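Local coordinates for vesicular integral-membrane protein VIP36 (Canis lupus familiaris, PDB 2DUR) that acts as a calcium-dependent intracellular lectin that binds high-mannose glycans and takes part in transporting and sorting glycoproteins in the early secretory pathway, at residues W64-H69 and M223-L228; L113-N118 and A156-R161; W27-S32 and G51-H56. All coordinates share one frame; numbering follows the deposited sequence.

From the N terminus, contact 3 closes first: strand 27-31 runs out and 51-56 returns beside it, with the short strands 34-35 and 40-43 of the other sheet between them. Strand 64-73 follows and opens contact 1, which closes only at M223, 154 residues after H69. Contact 2 falls wholly within that long excursion, joining the end of strand 109-114 to the loop after strand 152-155. Contacts 1 and 3 lie in different sheets of the lectin sandwich and meet through M223, whose SD is 4.0 Å from both W27 CH2 and I53 CD1. Contact 2 touches neither, its centre about 22 Å from the centre of each.

Contact 1: W64-H69 and M223-L228; sequences WEMHVH and MKLFQL
Strand segments 64-69 and 223-227 run antiparallel at 164°, their axes 4.6 Å apart at the closest, and form two hydrogen-bonded pairs, E65 with F226 and H67 with K224, between three non-hydrogen-bonded ones. This is a central strand pairing in one of the two sheets of the legume-lectin-type beta sandwich, the lumenal carbohydrate-recognition domain of VIP36. The bond from H67 N to K224 O is nearly straight. Side chains alternate between two faces. W64, M66, V68, M223 and L225 share the buried one, turned to the interior of the sandwich, where F205 of the opposing sheet touches W64, M66 and L225. L225 works between two neighbours on this face: its CD2 branch lies 3.8 Å from M66 CB and also reaches W64 CB. The M66 chain, bent at both chi2 and chi3, brings its terminal methyl to that of M223, CE to CE 3.9 Å. On the other face, E65, H67 and F226 remain partly exposed. The F226 ring presents its CE1 corner to one face of the H67 imidazole, 3.5 Å from ND1. With the planes at 56° the two rings meet obliquely. W188 meets the same histidine from outside the two strands. Beyond the bridge pairs, L228 leans back over the start of the first strand, with CD1 near W64 O. E65, extended from chi1 -176° onward, reaches along its own strand to the histidine: H67 NE2 donates to the anti lone pair of E65 OE1 at 2.6 Å, with the oxygen in the imidazole plane.

Contact 2: L113-N118 and A156-R161; sequences LDTYPN and ADFRNR. With CA (calcium ion), chain E; MAN (alpha-D-mannopyranose), chain C.
F158 meets L113 and T115 through the far end of its ring, and these three residues account for most of the 189 Å² buried here. The contact is apolar, with no hydrogen bond crossing between the segments. F158 CZ lies 3.6 Å from L113 CB, while the CD2 methyl of L113 stands above one ring face, displaced toward the rim. T115 sends its methyl to the adjacent corner, CG2 to F158 CE2 3.5 Å, and the two side chains cross at about a right angle. The threonine torsion accounts for this approach: chi1 of 60° sets OG1 between the backbone N and carbonyl carbon, leaving CG2 anti to the carbonyl carbon and directed at the ring. Between the two apolar partners, D114 points its CB away from 156-161 and grips the calcium ion with both carboxylate oxygens, OD1 and OD2 each at 2.5 Å; the calcium and glycan site continues through Y116 and N118. D114 OD2 also accepts from Y116 N, an Asx turn that ties the carboxylate to the bend bringing Y116 O to the metal. N118 divides its amide between two tasks: OD1 binds calcium at 2.4 Å, and ND2 donates to mannose O4 at 2.9 Å in a nearly straight bond of 172°. Two waters and D145 complete the coordination. F158 touches both V72 of strand 64-73 and I129 of strand 128-135, which belong to opposite sheets, so the loop after strand 152-155 contacts both sheets next to the calcium-binding turn. R159 extends past T115 to a salt bridge with D216, just before strand 217-227.

Contact 3: W27-S32 and G51-H56; sequences WDFQGS and GSIWNH
W27 lays one face of its indole against N55: CB stands 3.7 Å from the centroid of the six-membered ring and close to its normal, a CH-pi contact. The amide continues over the same ring system, its plane 35° from the indole and ND2 3.5 Å from W27 CE2. Outside the pair, W27 NE1 donates to S11 O and N55 OD1 is hydrogen-bonded to H10 ND1. F29 and I53 approach obliquely on the same face of the sheet as W27 and N55, with CG2 of the isoleucine 3.5 Å from F29 CD2. These contacts flank an antiparallel pairing in which strand 27-31 forms an edge of the seven-stranded sheet of the L-type lectin sandwich, and W27 and I53 face M223 of the other sheet. Across the strands, D28 and W54, then Q30 and S52, form the hydrogen-bonded pairs. On their face, Q30 bends at chi2 (-80°), which turns its amide back toward S52, and S52 OG donates to Q30 OE1 at 2.8 Å. The D28 and H56 side chains cross at about a right angle, although carboxylate and imidazole planes are only 30° apart. A water lying in the imidazole plane joins them, 2.7 Å from H56 NE2 and donating to D28 OD1, while D28 OD2 forms a salt bridge with R93.

Contact 1: W64-H69 and M223-L228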
loop_
_atom_site.group_PDB
_atom_site.type_symbol
_atom_site.label_atom_id
_atom_site.label_comp_id
_atom_site.label_asym_id
_atom_site.label_seq_id
_atom_site.Cartn_x
_atom_site.Cartn_y
_atom_site.Cartn_z
ATOM N N TRP A 64 11.828 0.010 8.491
ATOM C CA TRP A 64 10.629 0.793 8.766
ATOM C C TRP A 64 9.381 -0.050 8.903
ATOM O O TRP A 64 9.338 -1.227 8.498
ATOM C CB TRP A 64 10.438 1.877 7.701
ATOM C CG TRP A 64 10.542 1.404 6.267
ATOM C CD1 TRP A 64 11.623 1.513 5.454
ATOM C CD2 TRP A 64 9.515 0.762 5.490
ATOM N NE1 TRP A 64 11.348 0.996 4.211
ATOM C CE2 TRP A 64 10.057 0.532 4.201
ATOM C CE3 TRP A 64 8.194 0.384 5.748
ATOM C CZ2 TRP A 64 9.320 -0.086 3.172
ATOM C CZ3 TRP A 64 7.453 -0.250 4.730
ATOM C CH2 TRP A 64 8.022 -0.460 3.457
ATOM N N GLU A 65 8.355 0.550 9.501
ATOM C CA GLU A 65 7.084 -0.128 9.602
ATOM C C GLU A 65 6.010 0.908 9.401
ATOM O O GLU A 65 5.986 1.915 10.123
ATOM C CB GLU A 65 6.908 -0.810 10.968
ATOM C CG GLU A 65 5.622 -1.613 11.084
ATOM C CD GLU A 65 5.598 -2.514 12.323
ATOM O OE1 GLU A 65 4.601 -2.495 13.070
ATOM O OE2 GLU A 65 6.597 -3.240 12.554
ATOM N N MET A 66 5.162 0.673 8.399
ATOM C CA MET A 66 4.037 1.572 8.086
ATOM C C MET A 66 2.723 1.001 8.609
ATOM O O MET A 66 2.379 -0.148 8.349
ATOM C CB MET A 66 3.930 1.763 6.554
ATOM C CG MET A 66 2.765 2.697 6.135
ATOM S SD MET A 66 3.119 4.433 6.501
ATOM C CE MET A 66 4.000 4.966 5.034
ATOM N N HIS A 67 1.977 1.801 9.376
ATOM C CA HIS A 67 0.661 1.391 9.810
ATOM C C HIS A 67 -0.387 2.201 9.079
ATOM O O HIS A 67 -0.339 3.426 9.079
ATOM C CB HIS A 67 0.468 1.635 11.305
ATOM C CG HIS A 67 1.368 0.812 12.161
ATOM N ND1 HIS A 67 1.414 0.948 13.533
ATOM C CD2 HIS A 67 2.269 -0.146 11.841
ATOM C CE1 HIS A 67 2.305 0.100 14.020
ATOM N NE2 HIS A 67 2.835 -0.578 13.018
ATOM N N VAL A 68 -1.331 1.522 8.465
ATOM C CA VAL A 68 -2.351 2.230 7.665
ATOM C C VAL A 68 -3.703 1.969 8.263
ATOM O O VAL A 68 -4.135 0.835 8.360
ATOM C CB VAL A 68 -2.317 1.762 6.167
ATOM C CG1 VAL A 68 -3.324 2.552 5.322
ATOM C CG2 VAL A 68 -0.931 1.926 5.616
ATOM N N HIS A 69 -4.379 3.039 8.680
ATOM C CA HIS A 69 -5.757 2.931 9.071
ATOM C C HIS A 69 -6.579 3.320 7.827
ATOM O O HIS A 69 -6.506 4.465 7.375
ATOM C CB HIS A 69 -6.012 3.902 10.230
ATOM C CG HIS A 69 -7.432 3.938 10.690
ATOM N ND1 HIS A 69 -7.884 4.868 11.601
ATOM C CD2 HIS A 69 -8.500 3.179 10.360
ATOM C CE1 HIS A 69 -9.169 4.666 11.826
ATOM N NE2 HIS A 69 -9.571 3.651 11.087
ATOM N N MET A 223 -1.708 7.231 7.823
ATOM C CA MET A 223 -0.540 6.411 7.515
ATOM C C MET A 223 0.543 6.882 8.468
ATOM O O MET A 223 0.878 8.060 8.499
ATOM C CB MET A 223 -0.127 6.645 6.067
ATOM C CG MET A 223 -1.209 6.143 5.106
ATOM S SD MET A 223 -0.759 6.322 3.381
ATOM C CE MET A 223 0.582 5.153 3.207
ATOM N N LYS A 224 1.060 5.967 9.281
ATOM C CA LYS A 224 2.024 6.342 10.308
ATOM C C LYS A 224 3.251 5.495 10.104
ATOM O O LYS A 224 3.165 4.263 10.175
ATOM C CB LYS A 224 1.429 6.128 11.705
ATOM C CG LYS A 224 0.288 7.097 12.014
ATOM C CD LYS A 224 -0.391 6.734 13.337
ATOM C CE LYS A 224 -1.573 7.649 13.632
ATOM N NZ LYS A 224 -2.086 7.395 15.022
ATOM N N LEU A 225 4.353 6.157 9.794
ATOM C CA LEU A 225 5.586 5.457 9.456
ATOM C C LEU A 225 6.534 5.535 10.634
ATOM O O LEU A 225 6.876 6.641 11.087
ATOM C CB LEU A 225 6.213 6.081 8.206
ATOM C CG LEU A 225 7.376 5.352 7.527
ATOM C CD1 LEU A 225 8.656 5.486 8.310
ATOM C CD2 LEU A 225 7.056 3.891 7.253
ATOM N N PHE A 226 6.999 4.365 11.082
ATOM C CA PHE A 226 7.927 4.283 12.219
ATOM C C PHE A 226 9.298 3.812 11.781
ATOM O O PHE A 226 9.404 2.880 10.983
ATOM C CB PHE A 226 7.365 3.326 13.263
ATOM C CG PHE A 226 6.047 3.770 13.821
ATOM C CD1 PHE A 226 4.854 3.276 13.303
ATOM C CD2 PHE A 226 5.999 4.698 14.860
ATOM C CE1 PHE A 226 3.628 3.690 13.812
ATOM C CE2 PHE A 226 4.780 5.127 15.363
ATOM C CZ PHE A 226 3.595 4.622 14.849
ATOM N N GLN A 227 10.341 4.473 12.279
ATOM C CA GLN A 227 11.691 4.000 12.089
ATOM C C GLN A 227 11.952 2.860 13.075
ATOM O O GLN A 227 11.675 2.980 14.269
ATOM C CB GLN A 227 12.693 5.125 12.320
ATOM C CG GLN A 227 14.129 4.706 12.125
ATOM C CD GLN A 227 15.115 5.833 12.377
ATOM O OE1 GLN A 227 14.745 6.912 12.856
ATOM N NE2 GLN A 227 16.372 5.594 12.044
ATOM N N LEU A 228 12.441 1.741 12.556
ATOM C CA LEU A 228 12.908 0.650 13.394
ATOM C C LEU A 228 14.398 0.853 13.662
ATOM O O LEU A 228 15.175 1.141 12.751
ATOM C CB LEU A 228 12.657 -0.698 12.702
ATOM C CG LEU A 228 11.219 -0.973 12.241
ATOM C CD1 LEU A 228 11.107 -2.328 11.545
ATOM C CD2 LEU A 228 10.263 -0.900 13.416
#

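Contact 2: L113-N118 and A156-R161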
loop_
_atom_site.group_PDB
_atom_site.type_symbol
_atom_site.label_atom_id
_atom_site.label_comp_id
_atom_site.label_asym_id
_atom_site.label_seq_id
_atom_site.Cartn_x
_atom_site.Cartn_y
_atom_site.Cartn_z
ATOM N N LEU A 113 -4.722 -4.531 -1.965
ATOM C CA LEU A 113 -5.885 -4.986 -1.189
ATOM C C LEU A 113 -7.006 -5.071 -2.235
ATOM O O LEU A 113 -7.675 -4.071 -2.536
ATOM C CB LEU A 113 -6.218 -3.955 -0.103
ATOM C CG LEU A 113 -5.270 -3.897 1.098
ATOM C CD1 LEU A 113 -4.013 -3.166 0.722
ATOM C CD2 LEU A 113 -5.955 -3.168 2.252
ATOM N N ASP A 114 -7.145 -6.252 -2.831
ATOM C CA ASP A 114 -7.997 -6.460 -4.016
ATOM C C ASP A 114 -9.340 -7.021 -3.551
ATOM O O ASP A 114 -9.375 -8.074 -2.932
ATOM C CB ASP A 114 -7.270 -7.454 -4.953
ATOM C CG ASP A 114 -7.976 -7.653 -6.295
ATOM O OD1 ASP A 114 -7.356 -8.233 -7.232
ATOM O OD2 ASP A 114 -9.142 -7.226 -6.427
ATOM N N THR A 115 -10.444 -6.330 -3.858
ATOM C CA THR A 115 -11.752 -6.716 -3.360
ATOM C C THR A 115 -12.651 -7.408 -4.387
ATOM O O THR A 115 -13.754 -7.817 -4.062
ATOM C CB THR A 115 -12.534 -5.494 -2.860
ATOM O OG1 THR A 115 -12.696 -4.589 -3.949
ATOM C CG2 THR A 115 -11.804 -4.759 -1.708
ATOM N N TYR A 116 -12.195 -7.527 -5.634
ATOM C CA TYR A 116 -13.036 -8.092 -6.688
ATOM C C TYR A 116 -12.295 -9.175 -7.482
ATOM O O TYR A 116 -11.259 -8.869 -8.062
ATOM C CB TYR A 116 -13.490 -6.982 -7.646
ATOM C CG TYR A 116 -14.317 -7.512 -8.777
ATOM C CD1 TYR A 116 -15.563 -8.102 -8.535
ATOM C CD2 TYR A 116 -13.853 -7.443 -10.096
ATOM C CE1 TYR A 116 -16.318 -8.606 -9.581
ATOM C CE2 TYR A 116 -14.616 -7.944 -11.151
ATOM C CZ TYR A 116 -15.841 -8.538 -10.870
ATOM O OH TYR A 116 -16.605 -9.047 -11.902
ATOM N N PRO A 117 -12.822 -10.425 -7.516
ATOM C CA PRO A 117 -12.125 -11.450 -8.315
ATOM C C PRO A 117 -12.385 -11.293 -9.808
ATOM O O PRO A 117 -13.444 -11.699 -10.305
ATOM C CB PRO A 117 -12.696 -12.781 -7.793
ATOM C CG PRO A 117 -14.035 -12.424 -7.184
ATOM C CD PRO A 117 -14.010 -10.963 -6.820
ATOM N N ASN A 118 -11.432 -10.689 -10.520
ATOM C CA ASN A 118 -11.542 -10.561 -11.976
ATOM C C ASN A 118 -11.337 -11.909 -12.660
ATOM O O ASN A 118 -11.841 -12.150 -13.761
ATOM C CB ASN A 118 -10.487 -9.592 -12.482
ATOM C CG ASN A 118 -10.741 -8.185 -12.041
ATOM O OD1 ASN A 118 -10.346 -7.786 -10.942
ATOM N ND2 ASN A 118 -11.393 -7.410 -12.891
ATOM N N ALA A 156 -8.380 -11.788 3.254
ATOM C CA ALA A 156 -8.604 -10.863 4.384
ATOM C C ALA A 156 -9.970 -10.191 4.299
ATOM O O ALA A 156 -10.325 -9.625 3.269
ATOM C CB ALA A 156 -7.491 -9.801 4.465
ATOM N N ASP A 157 -10.744 -10.262 5.385
ATOM C CA ASP A 157 -12.122 -9.762 5.373
ATOM C C ASP A 157 -12.122 -8.334 5.890
ATOM O O ASP A 157 -12.330 -8.089 7.092
ATOM C CB ASP A 157 -13.001 -10.687 6.243
ATOM C CG ASP A 157 -14.469 -10.276 6.263
ATOM O OD1 ASP A 157 -14.873 -9.378 5.492
ATOM O OD2 ASP A 157 -15.228 -10.875 7.064
ATOM N N PHE A 158 -11.828 -7.377 5.009
ATOM C CA PHE A 158 -11.672 -5.999 5.462
ATOM C C PHE A 158 -12.770 -5.033 5.026
ATOM O O PHE A 158 -12.742 -3.868 5.418
ATOM C CB PHE A 158 -10.289 -5.433 5.120
ATOM C CG PHE A 158 -9.970 -5.437 3.650
ATOM C CD1 PHE A 158 -9.077 -6.356 3.136
ATOM C CD2 PHE A 158 -10.533 -4.481 2.793
ATOM C CE1 PHE A 158 -8.752 -6.361 1.756
ATOM C CE2 PHE A 158 -10.213 -4.472 1.429
ATOM C CZ PHE A 158 -9.334 -5.397 0.916
ATOM N N ARG A 159 -13.731 -5.501 4.239
ATOM C CA ARG A 159 -14.731 -4.605 3.685
ATOM C C ARG A 159 -15.962 -4.481 4.573
ATOM O O ARG A 159 -16.456 -5.488 5.102
ATOM C CB ARG A 159 -15.138 -5.092 2.302
ATOM C CG ARG A 159 -15.797 -4.058 1.509
ATOM C CD ARG A 159 -15.925 -4.504 0.061
ATOM N NE ARG A 159 -17.004 -3.738 -0.517
ATOM C CZ ARG A 159 -18.293 -3.983 -0.331
ATOM N NH1 ARG A 159 -18.686 -5.020 0.411
ATOM N NH2 ARG A 159 -19.187 -3.193 -0.888
ATOM N N ASN A 160 -16.445 -3.253 4.728
ATOM C CA ASN A 160 -17.743 -3.011 5.372
ATOM C C ASN A 160 -17.766 -3.536 6.801
ATOM O O ASN A 160 -18.779 -4.114 7.231
ATOM C CB ASN A 160 -18.886 -3.660 4.570
ATOM C CG ASN A 160 -19.388 -2.775 3.422
ATOM O OD1 ASN A 160 -19.045 -1.601 3.330
ATOM N ND2 ASN A 160 -20.215 -3.342 2.556
ATOM N N ARG A 161 -16.667 -3.342 7.522
ATOM C CA ARG A 161 -16.606 -3.744 8.929
ATOM C C ARG A 161 -17.194 -2.677 9.862
ATOM O O ARG A 161 -17.144 -1.489 9.568
ATOM C CB ARG A 161 -15.161 -4.073 9.329
ATOM C CG ARG A 161 -14.461 -5.101 8.423
ATOM C CD ARG A 161 -15.222 -6.426 8.307
ATOM N NE ARG A 161 -15.429 -7.047 9.626
ATOM C CZ ARG A 161 -14.651 -7.996 10.162
ATOM N NH1 ARG A 161 -13.596 -8.492 9.507
ATOM N NH2 ARG A 161 -14.936 -8.469 11.373
HETATM CA CA CA E . -9.254 -7.872 -8.834
HETATM C C1 MAN C . -14.485 -3.078 -15.561
HETATM C C2 MAN C . -12.975 -3.083 -15.785
HETATM C C3 MAN C . -12.282 -4.021 -14.786
HETATM C C4 MAN C . -12.734 -3.751 -13.343
HETATM C C5 MAN C . -14.242 -3.934 -13.309
HETATM C C6 MAN C . -14.803 -3.768 -11.895
HETATM O O1 MAN C . -15.071 -4.243 -16.137
HETATM O O2 MAN C . -12.492 -1.776 -15.593
HETATM O O3 MAN C . -10.873 -3.901 -14.913
HETATM O O4 MAN C . -12.125 -4.621 -12.415
HETATM O O5 MAN C . -14.779 -2.941 -14.171
HETATM O O6 MAN C . -14.678 -2.426 -11.478
HETATM O O HOH W 1 -10.119 -5.605 -8.589
HETATM O O HOH W 2 -7.340 -7.098 -10.140
#

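Contact 3: W27-S32 and G51-H56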
loop_
_atom_site.group_PDB
_atom_site.type_symbol
_atom_site.label_atom_id
_atom_site.label_comp_id
_atom_site.label_asym_id
_atom_site.label_seq_id
_atom_site.Cartn_x
_atom_site.Cartn_y
_atom_site.Cartn_z
ATOM N N TRP A 27 1.953 15.700 1.551
ATOM C CA TRP A 27 1.481 14.768 0.518
ATOM C C TRP A 27 0.842 15.539 -0.618
ATOM O O TRP A 27 0.252 16.606 -0.376
ATOM C CB TRP A 27 0.416 13.845 1.100
ATOM C CG TRP A 27 0.907 12.996 2.255
ATOM C CD1 TRP A 27 1.103 13.405 3.556
ATOM C CD2 TRP A 27 1.280 11.605 2.214
ATOM N NE1 TRP A 27 1.568 12.360 4.315
ATOM C CE2 TRP A 27 1.694 11.246 3.523
ATOM C CE3 TRP A 27 1.310 10.629 1.197
ATOM C CZ2 TRP A 27 2.146 9.955 3.844
ATOM C CZ3 TRP A 27 1.745 9.330 1.526
ATOM C CH2 TRP A 27 2.152 9.012 2.844
ATOM N N ASP A 28 0.975 15.006 -1.833
ATOM C CA ASP A 28 0.248 15.484 -3.011
ATOM C C ASP A 28 -1.014 14.632 -3.143
ATOM O O ASP A 28 -0.969 13.408 -2.964
ATOM C CB ASP A 28 1.086 15.331 -4.272
ATOM C CG ASP A 28 2.249 16.303 -4.332
ATOM O OD1 ASP A 28 2.002 17.505 -4.204
ATOM O OD2 ASP A 28 3.392 15.876 -4.537
ATOM N N PHE A 29 -2.132 15.281 -3.448
ATOM C CA PHE A 29 -3.429 14.628 -3.565
ATOM C C PHE A 29 -3.804 14.643 -5.046
ATOM O O PHE A 29 -3.885 15.701 -5.653
ATOM C CB PHE A 29 -4.458 15.363 -2.692
ATOM C CG PHE A 29 -4.046 15.422 -1.241
ATOM C CD1 PHE A 29 -3.318 16.503 -0.760
ATOM C CD2 PHE A 29 -4.325 14.355 -0.395
ATOM C CE1 PHE A 29 -2.902 16.533 0.573
ATOM C CE2 PHE A 29 -3.926 14.373 0.935
ATOM C CZ PHE A 29 -3.200 15.475 1.406
ATOM N N GLN A 30 -3.971 13.455 -5.630
ATOM C CA GLN A 30 -4.027 13.322 -7.105
ATOM C C GLN A 30 -5.276 12.566 -7.542
ATOM O O GLN A 30 -5.825 11.738 -6.811
ATOM C CB GLN A 30 -2.756 12.612 -7.643
ATOM C CG GLN A 30 -2.685 12.489 -9.179
ATOM C CD GLN A 30 -3.530 11.337 -9.715
ATOM O OE1 GLN A 30 -3.765 10.353 -9.015
ATOM N NE2 GLN A 30 -3.984 11.456 -10.968
ATOM N N GLY A 31 -5.751 12.855 -8.757
ATOM C CA GLY A 31 -6.894 12.084 -9.270
ATOM C C GLY A 31 -8.184 12.355 -8.498
ATOM O O GLY A 31 -8.394 13.453 -7.983
ATOM N N SER A 32 -9.026 11.338 -8.408
ATOM C CA SER A 32 -10.326 11.460 -7.748
ATOM C C SER A 32 -10.245 11.763 -6.252
ATOM O O SER A 32 -11.264 12.105 -5.659
ATOM C CB SER A 32 -11.202 10.220 -7.974
ATOM O OG SER A 32 -10.523 9.028 -7.544
ATOM N N GLY A 51 -7.686 7.486 -7.854
ATOM C CA GLY A 51 -7.147 8.562 -7.008
ATOM C C GLY A 51 -5.910 8.073 -6.296
ATOM O O GLY A 51 -5.785 6.880 -6.044
ATOM N N SER A 52 -5.005 8.982 -5.973
ATOM C CA SER A 52 -3.804 8.590 -5.246
ATOM C C SER A 52 -3.367 9.703 -4.310
ATOM O O SER A 52 -3.846 10.844 -4.415
ATOM C CB SER A 52 -2.683 8.254 -6.229
ATOM O OG SER A 52 -2.169 9.407 -6.884
ATOM N N ILE A 53 -2.459 9.351 -3.400
ATOM C CA ILE A 53 -1.742 10.316 -2.564
ATOM C C ILE A 53 -0.270 9.889 -2.580
ATOM O O ILE A 53 0.049 8.686 -2.626
ATOM C CB ILE A 53 -2.283 10.385 -1.094
ATOM C CG1 ILE A 53 -2.268 9.013 -0.400
ATOM C CG2 ILE A 53 -3.692 10.979 -1.051
ATOM C CD1 ILE A 53 -2.586 9.098 1.097
ATOM N N TRP A 54 0.621 10.868 -2.618
ATOM C CA TRP A 54 2.042 10.600 -2.732
ATOM C C TRP A 54 2.805 11.477 -1.757
ATOM O O TRP A 54 2.621 12.683 -1.727
ATOM C CB TRP A 54 2.522 10.792 -4.175
ATOM C CG TRP A 54 2.033 9.652 -5.039
ATOM C CD1 TRP A 54 0.925 9.632 -5.854
ATOM C CD2 TRP A 54 2.632 8.353 -5.136
ATOM N NE1 TRP A 54 0.813 8.389 -6.472
ATOM C CE2 TRP A 54 1.839 7.587 -6.037
ATOM C CE3 TRP A 54 3.762 7.757 -4.544
ATOM C CZ2 TRP A 54 2.147 6.256 -6.366
ATOM C CZ3 TRP A 54 4.075 6.423 -4.872
ATOM C CH2 TRP A 54 3.257 5.689 -5.772
ATOM N N ASN A 55 3.657 10.853 -0.947
ATOM C CA ASN A 55 4.457 11.580 0.064
ATOM C C ASN A 55 5.468 12.455 -0.652
ATOM O O ASN A 55 6.013 12.062 -1.686
ATOM C CB ASN A 55 5.108 10.505 0.959
ATOM C CG ASN A 55 5.714 11.027 2.263
ATOM O OD1 ASN A 55 6.713 10.456 2.709
ATOM N ND2 ASN A 55 5.096 12.013 2.914
ATOM N N HIS A 56 5.703 13.670 -0.133
ATOM C CA HIS A 56 6.626 14.621 -0.761
ATOM C C HIS A 56 8.085 14.176 -0.781
ATOM O O HIS A 56 8.777 14.351 -1.777
ATOM C CB HIS A 56 6.572 15.950 -0.004
ATOM C CG HIS A 56 5.448 16.840 -0.420
ATOM N ND1 HIS A 56 5.522 18.213 -0.320
ATOM C CD2 HIS A 56 4.228 16.564 -0.935
ATOM C CE1 HIS A 56 4.394 18.744 -0.758
ATOM N NE2 HIS A 56 3.591 17.766 -1.133
HETATM O O HOH W 3 1.412 19.064 -2.047
#